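Long-range contacts in phosphoribosylamine--glycine ligase (Thermotoga maritima, PDB 1VKZ), which catalyses the ATP-dependent joining of glycine to 5-phospho-beta-D-ribosylamine, giving N(1)-(5-phospho-beta-D-ribosyl)glycinamide, a step of de novo purine biosynthesis: residues A328-L333 / H377-G382; L290-T295 / G372-H377; A334-P339 / H400-T405; E40-P45 / D53-P58; G46-K51 / V361-G366. All blocks are in the same frame, centred on the assembly; numbering follows the deposited sequence.

Interaction 1 of 5, residues A328-L333 / H377-G382; sequences AVDVVL and HCMGTG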
# COMPACT_ATOMS: atom_id res chain seq x y z
N ALA A 328 -6.89 -2.59 -16.04
CA ALA A 328 -6.74 -3.75 -15.17
C ALA A 328 -7.76 -3.69 -14.01
O ALA A 328 -8.07 -2.60 -13.49
CB ALA A 328 -5.31 -3.83 -14.66
N VAL A 329 -8.34 -4.84 -13.66
CA VAL A 329 -9.23 -4.96 -12.53
C VAL A 329 -8.67 -6.05 -11.65
O VAL A 329 -8.30 -7.14 -12.12
CB VAL A 329 -10.71 -5.26 -12.96
CG1 VAL A 329 -11.60 -5.61 -11.77
CG2 VAL A 329 -11.31 -4.08 -13.67
N ASP A 330 -8.61 -5.77 -10.36
CA ASP A 330 -8.22 -6.76 -9.36
C ASP A 330 -9.46 -7.07 -8.51
O ASP A 330 -9.97 -6.18 -7.86
CB ASP A 330 -7.10 -6.15 -8.50
CG ASP A 330 -6.56 -7.09 -7.44
OD1 ASP A 330 -7.07 -8.24 -7.28
OD2 ASP A 330 -5.58 -6.75 -6.72
N VAL A 331 -9.96 -8.30 -8.57
CA VAL A 331 -10.95 -8.75 -7.64
C VAL A 331 -10.21 -9.60 -6.61
O VAL A 331 -9.65 -10.63 -6.95
CB VAL A 331 -12.14 -9.57 -8.27
CG1 VAL A 331 -13.01 -10.23 -7.18
CG2 VAL A 331 -13.02 -8.72 -9.15
N VAL A 332 -10.21 -9.13 -5.37
CA VAL A 332 -9.59 -9.83 -4.29
C VAL A 332 -10.58 -10.89 -3.76
O VAL A 332 -11.72 -10.56 -3.40
CB VAL A 332 -9.17 -8.86 -3.15
CG1 VAL A 332 -8.42 -9.62 -2.05
CG2 VAL A 332 -8.30 -7.73 -3.67
N LEU A 333 -10.13 -12.16 -3.72
CA LEU A 333 -10.80 -13.17 -2.89
C LEU A 333 -10.11 -13.29 -1.53
O LEU A 333 -8.90 -13.51 -1.43
CB LEU A 333 -10.84 -14.53 -3.58
CG LEU A 333 -11.16 -14.47 -5.07
CD1 LEU A 333 -11.00 -15.88 -5.65
CD2 LEU A 333 -12.53 -13.92 -5.27
N HIS A 377 -5.65 -12.63 -5.70
CA HIS A 377 -6.01 -11.53 -6.53
C HIS A 377 -6.32 -12.08 -7.91
O HIS A 377 -5.45 -12.61 -8.57
CB HIS A 377 -4.85 -10.56 -6.52
CG HIS A 377 -4.50 -10.12 -5.14
ND1 HIS A 377 -4.78 -8.85 -4.68
CD2 HIS A 377 -3.97 -10.80 -4.10
CE1 HIS A 377 -4.39 -8.76 -3.42
NE2 HIS A 377 -3.89 -9.93 -3.04
N CYS A 378 -7.59 -11.97 -8.32
CA CYS A 378 -8.01 -12.32 -9.68
C CYS A 378 -7.97 -11.12 -10.63
O CYS A 378 -8.65 -10.12 -10.42
CB CYS A 378 -9.38 -12.94 -9.65
SG CYS A 378 -9.37 -14.55 -8.84
N MSE A 379 -7.14 -11.20 -11.66
CA MSE A 379 -6.94 -10.06 -12.56
C MSE A 379 -7.78 -10.24 -13.83
O MSE A 379 -7.86 -11.34 -14.38
CB MSE A 379 -5.46 -9.88 -12.96
CG MSE A 379 -4.45 -9.88 -11.80
SE MSE A 379 -4.74 -8.45 -10.49
CE MSE A 379 -5.62 -9.33 -9.34
N GLY A 380 -8.39 -9.14 -14.26
CA GLY A 380 -9.01 -9.04 -15.54
C GLY A 380 -8.30 -7.94 -16.28
O GLY A 380 -7.85 -6.99 -15.66
N THR A 381 -8.22 -8.07 -17.60
CA THR A 381 -7.61 -7.06 -18.46
C THR A 381 -8.48 -6.84 -19.67
O THR A 381 -9.18 -7.73 -20.09
CB THR A 381 -6.20 -7.52 -18.93
OG1 THR A 381 -6.28 -8.81 -19.54
CG2 THR A 381 -5.25 -7.71 -17.77
N GLY A 382 -8.43 -5.64 -20.23
CA GLY A 382 -9.13 -5.35 -21.47
C GLY A 382 -8.85 -3.94 -21.97
O GLY A 382 -8.13 -3.18 -21.34

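Interaction 2 of 5, residues L290-T295 / G372-H377; sequences LGDPET and GGRVLH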
# COMPACT_ATOMS: atom_id res chain seq x y z
N LEU A 290 4.56 0.70 -2.19
CA LEU A 290 3.37 0.77 -3.02
C LEU A 290 2.28 0.06 -2.30
O LEU A 290 2.59 -0.79 -1.47
CB LEU A 290 3.63 0.06 -4.33
CG LEU A 290 4.77 0.63 -5.14
CD1 LEU A 290 5.07 -0.33 -6.26
CD2 LEU A 290 4.40 2.03 -5.62
N GLY A 291 1.03 0.39 -2.63
CA GLY A 291 -0.15 -0.28 -2.06
C GLY A 291 -0.46 -1.70 -2.56
O GLY A 291 0.11 -2.18 -3.55
N ASP A 292 -1.34 -2.38 -1.82
CA ASP A 292 -1.83 -3.74 -2.10
C ASP A 292 -3.32 -3.65 -1.83
O ASP A 292 -3.71 -3.50 -0.70
CB ASP A 292 -1.20 -4.74 -1.13
CG ASP A 292 -1.20 -6.19 -1.65
OD1 ASP A 292 -2.04 -6.63 -2.44
OD2 ASP A 292 -0.35 -7.01 -1.27
N PRO A 293 -4.18 -3.74 -2.85
CA PRO A 293 -3.87 -4.29 -4.15
C PRO A 293 -3.61 -3.31 -5.28
O PRO A 293 -3.83 -3.68 -6.43
CB PRO A 293 -5.12 -5.07 -4.44
CG PRO A 293 -6.22 -4.32 -3.74
CD PRO A 293 -5.60 -3.36 -2.77
N GLU A 294 -3.12 -2.10 -5.02
CA GLU A 294 -2.85 -1.19 -6.14
C GLU A 294 -1.71 -1.66 -7.04
O GLU A 294 -1.73 -1.47 -8.23
CB GLU A 294 -2.52 0.22 -5.66
CG GLU A 294 -3.69 0.99 -5.08
CD GLU A 294 -3.67 1.02 -3.57
OE1 GLU A 294 -3.36 -0.03 -2.98
OE2 GLU A 294 -3.96 2.08 -3.00
N THR A 295 -0.69 -2.25 -6.44
CA THR A 295 0.48 -2.74 -7.19
C THR A 295 0.10 -3.75 -8.25
O THR A 295 0.57 -3.68 -9.39
CB THR A 295 1.53 -3.36 -6.22
OG1 THR A 295 2.09 -2.36 -5.33
CG2 THR A 295 2.73 -3.95 -6.98
N GLY A 372 -4.09 -16.79 5.14
CA GLY A 372 -4.00 -15.34 5.27
C GLY A 372 -5.35 -14.73 4.96
O GLY A 372 -6.24 -15.39 4.39
N GLY A 373 -5.50 -13.47 5.32
CA GLY A 373 -6.79 -12.79 5.14
C GLY A 373 -7.22 -12.69 3.70
O GLY A 373 -8.33 -13.06 3.35
N ARG A 374 -6.33 -12.13 2.90
CA ARG A 374 -6.51 -12.03 1.47
C ARG A 374 -5.75 -13.18 0.83
O ARG A 374 -4.52 -13.35 1.03
CB ARG A 374 -6.02 -10.67 0.97
CG ARG A 374 -6.75 -9.55 1.70
CD ARG A 374 -6.58 -8.15 1.12
NE ARG A 374 -5.25 -7.59 1.38
CZ ARG A 374 -4.81 -6.45 0.87
NH1 ARG A 374 -5.58 -5.74 0.06
NH2 ARG A 374 -3.61 -6.03 1.15
N VAL A 375 -6.49 -13.97 0.06
CA VAL A 375 -6.00 -15.24 -0.46
C VAL A 375 -5.45 -15.01 -1.85
O VAL A 375 -4.23 -15.18 -2.11
CB VAL A 375 -7.13 -16.31 -0.44
CG1 VAL A 375 -6.62 -17.73 -0.77
CG2 VAL A 375 -7.77 -16.32 0.92
N LEU A 376 -6.33 -14.58 -2.74
CA LEU A 376 -5.98 -14.41 -4.15
C LEU A 376 -6.41 -13.07 -4.70
O LEU A 376 -7.43 -12.50 -4.31
CB LEU A 376 -6.66 -15.50 -5.01
CG LEU A 376 -6.33 -16.93 -4.61
CD1 LEU A 376 -7.42 -17.89 -5.00
CD2 LEU A 376 -5.00 -17.36 -5.21
N HIS A 377 -5.65 -12.63 -5.70
CA HIS A 377 -6.01 -11.53 -6.53
C HIS A 377 -6.32 -12.08 -7.91
O HIS A 377 -5.45 -12.61 -8.57
CB HIS A 377 -4.85 -10.56 -6.52
CG HIS A 377 -4.50 -10.12 -5.14
ND1 HIS A 377 -4.78 -8.85 -4.68
CD2 HIS A 377 -3.97 -10.80 -4.10
CE1 HIS A 377 -4.39 -8.76 -3.42
NE2 HIS A 377 -3.89 -9.93 -3.04
O HOH W 1 -1.90 -9.32 -0.94

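Interaction 3 of 5, residues A334-P339 / H400-T405; sequences AARGYP and HFEGKT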
# COMPACT_ATOMS: atom_id res chain seq x y z
N ALA A 334 -10.91 -13.12 -0.48
CA ALA A 334 -10.44 -13.21 0.89
C ALA A 334 -11.16 -14.35 1.63
O ALA A 334 -12.12 -14.96 1.13
CB ALA A 334 -10.66 -11.90 1.60
N ALA A 335 -10.66 -14.68 2.80
CA ALA A 335 -11.22 -15.76 3.59
C ALA A 335 -12.43 -15.29 4.38
O ALA A 335 -12.53 -14.13 4.76
CB ALA A 335 -10.18 -16.29 4.53
N ARG A 336 -13.34 -16.21 4.65
CA ARG A 336 -14.37 -15.95 5.63
C ARG A 336 -13.73 -15.55 6.95
O ARG A 336 -12.80 -16.22 7.43
CB ARG A 336 -15.23 -17.19 5.85
CG ARG A 336 -16.26 -16.99 6.96
CD ARG A 336 -17.12 -18.18 7.23
NE ARG A 336 -17.96 -18.48 6.08
CZ ARG A 336 -17.85 -19.54 5.29
NH1 ARG A 336 -16.91 -20.47 5.49
NH2 ARG A 336 -18.71 -19.68 4.28
N GLY A 337 -14.22 -14.46 7.53
CA GLY A 337 -13.65 -13.92 8.78
C GLY A 337 -12.77 -12.69 8.60
O GLY A 337 -12.54 -11.95 9.56
N TYR A 338 -12.28 -12.47 7.38
CA TYR A 338 -11.43 -11.33 7.07
C TYR A 338 -12.20 -10.03 7.24
O TYR A 338 -13.28 -9.94 6.69
CB TYR A 338 -10.95 -11.43 5.61
CG TYR A 338 -10.03 -10.28 5.19
CD1 TYR A 338 -8.76 -10.18 5.72
CD2 TYR A 338 -10.43 -9.33 4.26
CE1 TYR A 338 -7.90 -9.16 5.36
CE2 TYR A 338 -9.57 -8.29 3.89
CZ TYR A 338 -8.31 -8.19 4.46
OH TYR A 338 -7.42 -7.17 4.13
N PRO A 339 -11.67 -9.01 7.92
CA PRO A 339 -10.30 -8.97 8.46
C PRO A 339 -10.06 -9.40 9.91
O PRO A 339 -8.94 -9.77 10.25
CB PRO A 339 -9.93 -7.48 8.32
CG PRO A 339 -11.23 -6.76 8.04
CD PRO A 339 -12.35 -7.73 8.17
N HIS A 400 -12.19 -21.46 -6.41
CA HIS A 400 -12.99 -21.83 -5.24
C HIS A 400 -12.19 -22.21 -4.02
O HIS A 400 -11.15 -22.87 -4.10
CB HIS A 400 -13.93 -22.97 -5.60
CG HIS A 400 -14.53 -23.70 -4.42
ND1 HIS A 400 -15.50 -23.16 -3.60
CD2 HIS A 400 -14.35 -24.98 -3.99
CE1 HIS A 400 -15.87 -24.05 -2.70
NE2 HIS A 400 -15.19 -25.16 -2.91
N PHE A 401 -12.68 -21.76 -2.88
CA PHE A 401 -12.32 -22.34 -1.60
C PHE A 401 -13.45 -21.98 -0.68
O PHE A 401 -14.20 -21.07 -0.98
CB PHE A 401 -10.98 -21.86 -1.08
CG PHE A 401 -10.85 -20.38 -0.99
CD1 PHE A 401 -10.44 -19.63 -2.09
CD2 PHE A 401 -11.13 -19.71 0.21
CE1 PHE A 401 -10.30 -18.28 -1.99
CE2 PHE A 401 -10.99 -18.34 0.30
CZ PHE A 401 -10.58 -17.63 -0.79
N GLU A 402 -13.59 -22.70 0.42
CA GLU A 402 -14.77 -22.54 1.26
C GLU A 402 -14.75 -21.22 2.01
O GLU A 402 -13.69 -20.77 2.46
CB GLU A 402 -14.90 -23.70 2.24
CG GLU A 402 -16.24 -23.76 2.95
CD GLU A 402 -16.49 -25.12 3.57
OE1 GLU A 402 -15.73 -26.07 3.27
OE2 GLU A 402 -17.45 -25.23 4.35
N GLY A 403 -15.93 -20.62 2.13
CA GLY A 403 -16.06 -19.29 2.68
C GLY A 403 -15.46 -18.20 1.83
O GLY A 403 -15.11 -17.15 2.34
N LYS A 404 -15.36 -18.46 0.52
CA LYS A 404 -14.71 -17.56 -0.43
C LYS A 404 -15.44 -16.23 -0.47
O LYS A 404 -16.62 -16.18 -0.82
CB LYS A 404 -14.67 -18.21 -1.82
CG LYS A 404 -14.65 -17.25 -3.01
CD LYS A 404 -14.51 -18.03 -4.33
CE LYS A 404 -15.23 -17.32 -5.50
NZ LYS A 404 -15.65 -18.24 -6.58
N THR A 405 -14.74 -15.16 -0.11
CA THR A 405 -15.35 -13.86 0.16
C THR A 405 -14.91 -12.75 -0.81
O THR A 405 -13.71 -12.40 -0.89
CB THR A 405 -14.98 -13.44 1.59
OG1 THR A 405 -15.52 -14.40 2.52
CG2 THR A 405 -15.63 -12.13 1.98

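Interaction 4 of 5, residues E40-P45 / D53-P58; sequences EVHFYP and DGTNHP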
# COMPACT_ATOMS: atom_id res chain seq x y z
N GLU A 40 16.04 -13.14 -12.66
CA GLU A 40 15.99 -14.26 -11.73
C GLU A 40 15.45 -13.71 -10.43
O GLU A 40 16.03 -12.78 -9.86
CB GLU A 40 17.40 -14.83 -11.53
CG GLU A 40 17.48 -16.33 -11.25
CD GLU A 40 18.85 -16.76 -10.72
OE1 GLU A 40 19.26 -16.24 -9.66
OE2 GLU A 40 19.53 -17.61 -11.35
N VAL A 41 14.33 -14.24 -9.96
CA VAL A 41 13.60 -13.60 -8.89
C VAL A 41 13.56 -14.50 -7.67
O VAL A 41 13.23 -15.67 -7.74
CB VAL A 41 12.19 -13.12 -9.40
CG1 VAL A 41 11.25 -12.75 -8.26
CG2 VAL A 41 12.35 -11.93 -10.35
N HIS A 42 13.96 -13.93 -6.54
CA HIS A 42 13.90 -14.59 -5.26
C HIS A 42 12.92 -13.88 -4.33
O HIS A 42 12.98 -12.66 -4.15
CB HIS A 42 15.29 -14.65 -4.65
CG HIS A 42 16.31 -15.24 -5.57
ND1 HIS A 42 16.58 -16.59 -5.62
CD2 HIS A 42 17.10 -14.67 -6.50
CE1 HIS A 42 17.50 -16.82 -6.54
NE2 HIS A 42 17.83 -15.67 -7.09
N PHE A 43 12.03 -14.65 -3.73
CA PHE A 43 11.07 -14.11 -2.80
C PHE A 43 11.38 -14.56 -1.38
O PHE A 43 11.83 -15.69 -1.16
CB PHE A 43 9.70 -14.58 -3.14
CG PHE A 43 9.29 -14.34 -4.54
CD1 PHE A 43 9.53 -15.29 -5.53
CD2 PHE A 43 8.54 -13.21 -4.87
CE1 PHE A 43 9.07 -15.10 -6.84
CE2 PHE A 43 8.08 -13.04 -6.15
CZ PHE A 43 8.35 -14.01 -7.15
N TYR A 44 11.15 -13.68 -0.42
CA TYR A 44 11.52 -13.91 0.97
C TYR A 44 10.39 -13.46 1.91
O TYR A 44 10.32 -12.28 2.23
CB TYR A 44 12.76 -13.11 1.30
CG TYR A 44 13.94 -13.38 0.41
CD1 TYR A 44 14.05 -12.77 -0.84
CD2 TYR A 44 14.97 -14.22 0.81
CE1 TYR A 44 15.15 -13.02 -1.65
CE2 TYR A 44 16.07 -14.47 -0.00
CZ TYR A 44 16.15 -13.85 -1.21
OH TYR A 44 17.19 -14.10 -2.00
N PRO A 45 9.53 -14.37 2.38
CA PRO A 45 9.50 -15.80 2.03
C PRO A 45 8.58 -16.20 0.88
O PRO A 45 8.43 -17.37 0.61
CB PRO A 45 9.00 -16.43 3.32
CG PRO A 45 8.06 -15.42 3.86
CD PRO A 45 8.54 -14.07 3.42
N ASP A 53 7.02 -17.99 -10.52
CA ASP A 53 7.80 -16.94 -11.14
C ASP A 53 9.17 -16.77 -10.50
O ASP A 53 9.95 -16.00 -10.99
CB ASP A 53 6.96 -15.68 -11.13
CG ASP A 53 5.62 -15.90 -11.80
OD1 ASP A 53 5.65 -16.41 -12.94
OD2 ASP A 53 4.50 -15.70 -11.26
N GLY A 54 9.48 -17.53 -9.46
CA GLY A 54 10.81 -17.49 -8.87
C GLY A 54 10.96 -18.52 -7.76
O GLY A 54 10.13 -19.40 -7.64
N THR A 55 12.03 -18.43 -6.99
CA THR A 55 12.28 -19.36 -5.90
C THR A 55 12.06 -18.66 -4.57
O THR A 55 12.62 -17.59 -4.34
CB THR A 55 13.74 -19.89 -5.96
OG1 THR A 55 14.52 -19.00 -6.74
CG2 THR A 55 13.84 -21.23 -6.70
N ASN A 56 11.29 -19.29 -3.70
CA ASN A 56 11.04 -18.80 -2.36
C ASN A 56 12.13 -19.22 -1.35
O ASN A 56 12.55 -20.37 -1.33
CB ASN A 56 9.69 -19.34 -1.87
CG ASN A 56 8.52 -18.77 -2.63
OD1 ASN A 56 8.67 -17.83 -3.41
ND2 ASN A 56 7.33 -19.33 -2.40
N HIS A 57 12.57 -18.30 -0.51
CA HIS A 57 13.52 -18.59 0.55
C HIS A 57 13.02 -17.96 1.83
O HIS A 57 12.34 -16.95 1.80
CB HIS A 57 14.92 -18.03 0.21
CG HIS A 57 15.32 -18.24 -1.21
ND1 HIS A 57 16.25 -19.18 -1.58
CD2 HIS A 57 14.87 -17.67 -2.35
CE1 HIS A 57 16.37 -19.17 -2.90
NE2 HIS A 57 15.54 -18.26 -3.39
N PRO A 58 13.32 -18.55 2.97
CA PRO A 58 12.98 -17.94 4.24
C PRO A 58 13.72 -16.62 4.47
O PRO A 58 14.90 -16.50 4.14
CB PRO A 58 13.43 -18.99 5.28
CG PRO A 58 14.42 -19.86 4.57
CD PRO A 58 13.98 -19.87 3.14

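Interaction 5 of 5, residues G46-K51 / V361-G366; sequences GNAGTK and VAEKDG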
# COMPACT_ATOMS: atom_id res chain seq x y z
N GLY A 46 7.96 -15.25 0.19
CA GLY A 46 6.95 -15.60 -0.77
C GLY A 46 5.78 -16.41 -0.20
O GLY A 46 5.45 -16.34 0.99
N ASN A 47 5.16 -17.17 -1.11
CA ASN A 47 4.07 -18.08 -0.80
C ASN A 47 3.98 -19.13 -1.90
O ASN A 47 4.77 -19.13 -2.82
CB ASN A 47 2.79 -17.27 -0.71
CG ASN A 47 2.55 -16.45 -1.93
OD1 ASN A 47 2.45 -16.99 -3.04
ND2 ASN A 47 2.50 -15.12 -1.76
N ALA A 48 3.01 -20.02 -1.85
CA ALA A 48 2.97 -21.14 -2.78
C ALA A 48 2.72 -20.74 -4.25
O ALA A 48 2.97 -21.52 -5.17
CB ALA A 48 1.90 -22.20 -2.30
N GLY A 49 2.19 -19.54 -4.46
CA GLY A 49 1.96 -19.02 -5.78
C GLY A 49 3.20 -18.43 -6.38
O GLY A 49 3.33 -18.39 -7.61
N THR A 50 4.13 -17.96 -5.54
CA THR A 50 5.30 -17.22 -6.04
C THR A 50 6.35 -18.15 -6.61
O THR A 50 7.27 -17.72 -7.30
CB THR A 50 5.88 -16.29 -4.96
OG1 THR A 50 6.11 -16.99 -3.75
CG2 THR A 50 4.89 -15.26 -4.55
N LYS A 51 6.18 -19.44 -6.33
CA LYS A 51 6.97 -20.50 -6.98
C LYS A 51 6.83 -20.50 -8.51
O LYS A 51 7.71 -21.00 -9.19
CB LYS A 51 6.60 -21.87 -6.39
CG LYS A 51 7.07 -22.07 -4.95
CD LYS A 51 7.03 -23.54 -4.51
CE LYS A 51 7.35 -23.75 -3.01
NZ LYS A 51 8.67 -23.18 -2.59
N VAL A 361 -1.75 -17.90 0.62
CA VAL A 361 -1.86 -19.32 0.25
C VAL A 361 -0.68 -20.09 0.74
O VAL A 361 0.43 -19.56 0.74
CB VAL A 361 -1.95 -19.53 -1.28
CG1 VAL A 361 -3.20 -18.84 -1.83
CG2 VAL A 361 -0.64 -19.05 -1.98
N ALA A 362 -0.92 -21.33 1.16
CA ALA A 362 0.15 -22.25 1.59
C ALA A 362 -0.01 -23.62 0.95
O ALA A 362 -1.03 -23.92 0.36
CB ALA A 362 0.17 -22.38 3.07
N GLU A 363 1.03 -24.43 1.05
CA GLU A 363 0.99 -25.82 0.62
C GLU A 363 0.81 -26.67 1.86
O GLU A 363 1.49 -26.44 2.86
CB GLU A 363 2.29 -26.24 -0.09
CG GLU A 363 2.82 -25.25 -1.13
CD GLU A 363 4.01 -25.79 -1.93
OE1 GLU A 363 4.58 -26.84 -1.54
OE2 GLU A 363 4.38 -25.15 -2.95
N LYS A 364 -0.11 -27.63 1.80
CA LYS A 364 -0.33 -28.55 2.91
C LYS A 364 -0.93 -29.82 2.35
O LYS A 364 -1.95 -29.77 1.66
CB LYS A 364 -1.27 -27.92 3.94
CG LYS A 364 -1.12 -28.47 5.36
CD LYS A 364 -2.44 -28.37 6.15
CE LYS A 364 -3.35 -29.59 5.92
NZ LYS A 364 -2.82 -30.82 6.56
N ASP A 365 -0.29 -30.95 2.65
CA ASP A 365 -0.74 -32.26 2.18
C ASP A 365 -0.87 -32.34 0.64
O ASP A 365 -1.83 -32.92 0.10
CB ASP A 365 -2.06 -32.65 2.88
CG ASP A 365 -1.90 -32.88 4.39
OD1 ASP A 365 -0.85 -32.48 4.95
OD2 ASP A 365 -2.76 -33.45 5.10
N GLY A 366 0.11 -31.74 -0.04
CA GLY A 366 0.17 -31.74 -1.51
C GLY A 366 -0.88 -30.85 -2.16
O GLY A 366 -1.12 -30.95 -3.36

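Interaction 1 of 5, residues A328-L333 / H377-G382
Residues 328-333 and 377-382 run antiparallel as neighbouring strands, with axes 4.6 Å apart at closest approach, inside the antiparallel sheet of the C domain. Val-329 with Gly-380 and Val-331 with Cys-378 form the hydrogen-bonded pairs, each tied by two backbone bonds, of which Cys-378 N to Val-331 O measures 2.8 Å. Between them Asp-330 and Met-379 form a non-hydrogen-bonded pair, and Met-379 CA makes a CA-H...O contact with the neighbouring Val-329 O at 3.3 Å. Val-329 and Val-331 turn their branched, apolar side chains to the face packed on helix 385-398, and Gly-380 brings no side chain up beside Val-329. The other face holds Asp-330, Val-332, His-377 and the selenomethionine Met-379. There Asp-330 and His-377 pair two polar groups in a buried place. With CG anti to the backbone N (chi1 -178°), Asp-330 sends OD2 to the edge of the imidazole, where His-377 ND1 donates to it at 3.0 Å, although the position of this oxygen is less certain. Carboxylate and ring planes are 48° apart. Val-332 lies alongside, its CG2 3.8 Å from His-377 ND1. On the helix side, Cys-378 SG meets Leu-333 CD1 at 3.8 Å.

Interaction 2 of 5, residues L290-T295 / G372-H377
Arg-374 meets the backbone of Asp-292 end-on: NH1 and NH2 both donate to Asp-292 O, at 3.0 Å and 3.1 Å. The oxygen lies in the guanidinium plane, while both nitrogens come from one face of the peptide, above the carbonyl plane and off its lone pairs. The carboxylate of the same aspartate stands over a face of the guanidinium, OD1 4.0 Å from Arg-374 NH2, a long salt bridge in which no N-H points at the oxygen. Pro-293 CD touches the guanidinium edge, and Pro-293 CB sits 3.8 Å from His-377 ND1 at the edge of the imidazole. Asp-292 crosses His-377 at about a right angle, and a water links the two, donating to Asp-292 OD2 at 2.8 Å and hydrogen-bonded to His-377 NE2 at 3.0 Å.

Further out, Gly-231 O takes a second bond from Arg-374 NH1, Arg-26 N donates to Asp-292 OD2, and Asp-330 holds His-377 ND1. A classic beta bulge at Val-375 and Leu-376, opposite Leu-333, lets Arg-374 and His-377, three residues apart, both face the loop. A cis peptide precedes Pro-293, which takes the N-cap position of helix 294-301; in its first turn, Thr-295 gives both N and OG1 to Gly-291 O. This Gly-Asp-Pro-Glu turn belongs to the signature sequence of the GARS family, and here it fastens the ATP-grasp part to the C domain, with the side chain of Asp-292 about 9 Å from that of the predicted magnesium ligand Asn-287.

Interaction 3 of 5, residues A334-P339 / H400-T405
Ala-334 N donates to Thr-405 O at 2.9 Å in an almost straight bond (176°), and Thr-405 N returns a bond of 2.9 Å to Ala-334 O. The two make a single antiparallel bridge of the hydrogen-bonded kind. Thr-405 also packs CB against Ala-334 O at 3.3 Å. Its hydroxyl is turned back onto its own segment, donating from OG1 to Gly-403 O at 2.8 Å, which links Thr-405, just past the turn 401-404, to the turn's third residue.

Phe-401 approaches the same carbonyl edge-on, with CZ 3.6 Å from Ala-334 O and the ring edge also near Ala-335 CA. One face of the ring is covered over its centre by Lys-404 CB. The lysine's amino group turns to the carbonyls of Ala-396 and Val-399 at the end of helix 385-398. On the solvent side, Arg-336 runs out extended and bends at chi3 (-65°), laying a face of its guanidinium over Gly-403, with CZ 3.2 Å from Gly-403 CA. Glycine suits this spot, since a side chain would collide with the arginine. Gly-337 and Gly-403 each occupy the third position of a type II beta turn, 335-338 and 401-404, where positive phi favours glycine. Two such turns, joined by one beta bridge at the end of strand 327-334, knit loops of the C domain together.

Interaction 4 of 5, residues E40-P45 / D53-P58
Three backbone bonds join Val-41, Phe-43 and their partners in parallel register: Thr-55 N to Val-41 O, Phe-43 N to Thr-55 O, and His-57 N to Phe-43 O, the last at 2.8 Å. Pro-45, after a cis peptide, has no N-H to offer, but its CA makes a CA-H...O contact with His-57 O at 3.1 Å.

Among polar side chains, His-42 ND1 and His-57 NE2 share a hydrogen bond of 3.0 Å, with His-57 NE2 lying in the plane of the His-42 ring. At the far side of that ring, His-42 NE2 donates to Glu-40 OE1 at 3.0 Å, on its anti side but tilted out of the carboxylate plane, so both ring nitrogens are engaged and its rotation is fixed.

The aromatic groups form a cluster. The imidazoles of His-42 and His-57 are inclined at 50°, whereas Tyr-44 and His-57 are nearly parallel but slid apart, CE2 of the tyrosine 3.7 Å from His-57 CB. On the opposite face Phe-43 meets Asn-56 with ring and amide planes perpendicular, Phe-43 CB 3.4 Å from Asn-56 OD1; the amide itself is held by Asn-47 O at ND2 and Thr-50 OG1 at OD1. Phe-43 CE1 lies 3.6 Å from Gly-54 CA, where a side chain would clash.

Strand 55-56 is the edge of the N domain's parallel, Rossmann-like sheet. Strand 40-43 lies between it and strand 17-22, whose His-19 bonds Tyr-44 OH, while Val-41 packs on Phe-34 of helix 25-36.

Interaction 5 of 5, residues G46-K51 / V361-G366
Ala-48 and Asn-47 pack against Val-361 and Glu-363 in an interdomain contact of van der Waals type, between a loop of the N domain and strand 356-364 of the C domain, with no hydrogen bond between residues 46-51 and 361-366. The small methyl of Ala-48 fits close to the strand, CB lying 3.4 Å from Glu-363 CG and 4.1 Å from Val-361 CG2. That same CG2 comes up under the turn, 3.8 Å from the backbone nitrogens of both Ala-48 and Gly-49. Lys-51 crosses Glu-363 obliquely and touches it with its aliphatic part, CE 3.3 Å from Glu-363 OE2. Bent at chi4, it keeps NZ 4.7 Å from that oxygen, too far for a salt bridge, though the opposite charges probably attract.

Asn-47 shapes the loop. Its CG stands between the backbone N and the carbonyl carbon (chi1 54°), folding the amide back so that OD1 accepts from Gly-49 N at 2.9 Å, an Asx turn. Asn-47 CB rests 3.6 Å from Val-361 O. ND2 donates to Ser-23 O in the N domain and weakly to Phe-358 O on the strand. Beneath the loop, Val-361 turns to Val-375 and Leu-376 of strand 374-382, while Leu-368 of strand 367-370 touches both Ala-48 and Val-361.

From the N terminus, interaction 4 comes first, closing the short loop between strands 40-43 and 55-56. Interaction 5 starts inside that loop, so the two cross; Asn-56 joins them through hydrogen bonds to Asn-47 and Thr-50. Interaction 5 then spans more than 300 residues to bring the N domain onto the C-domain sheet. Interaction 2 ties the ATP-grasp part to the same sheet. Interactions 1 and 3 stay within the C domain, one pairing adjacent strands, the other joining the loop after strand 327-334 to the loop after helix 385-398. Interactions 1, 2, 3 and 5 all cross one another along the chain. Interaction 2 shares His-377 with interaction 1, and its Gly-373 O meets Ala-335 N of interaction 3.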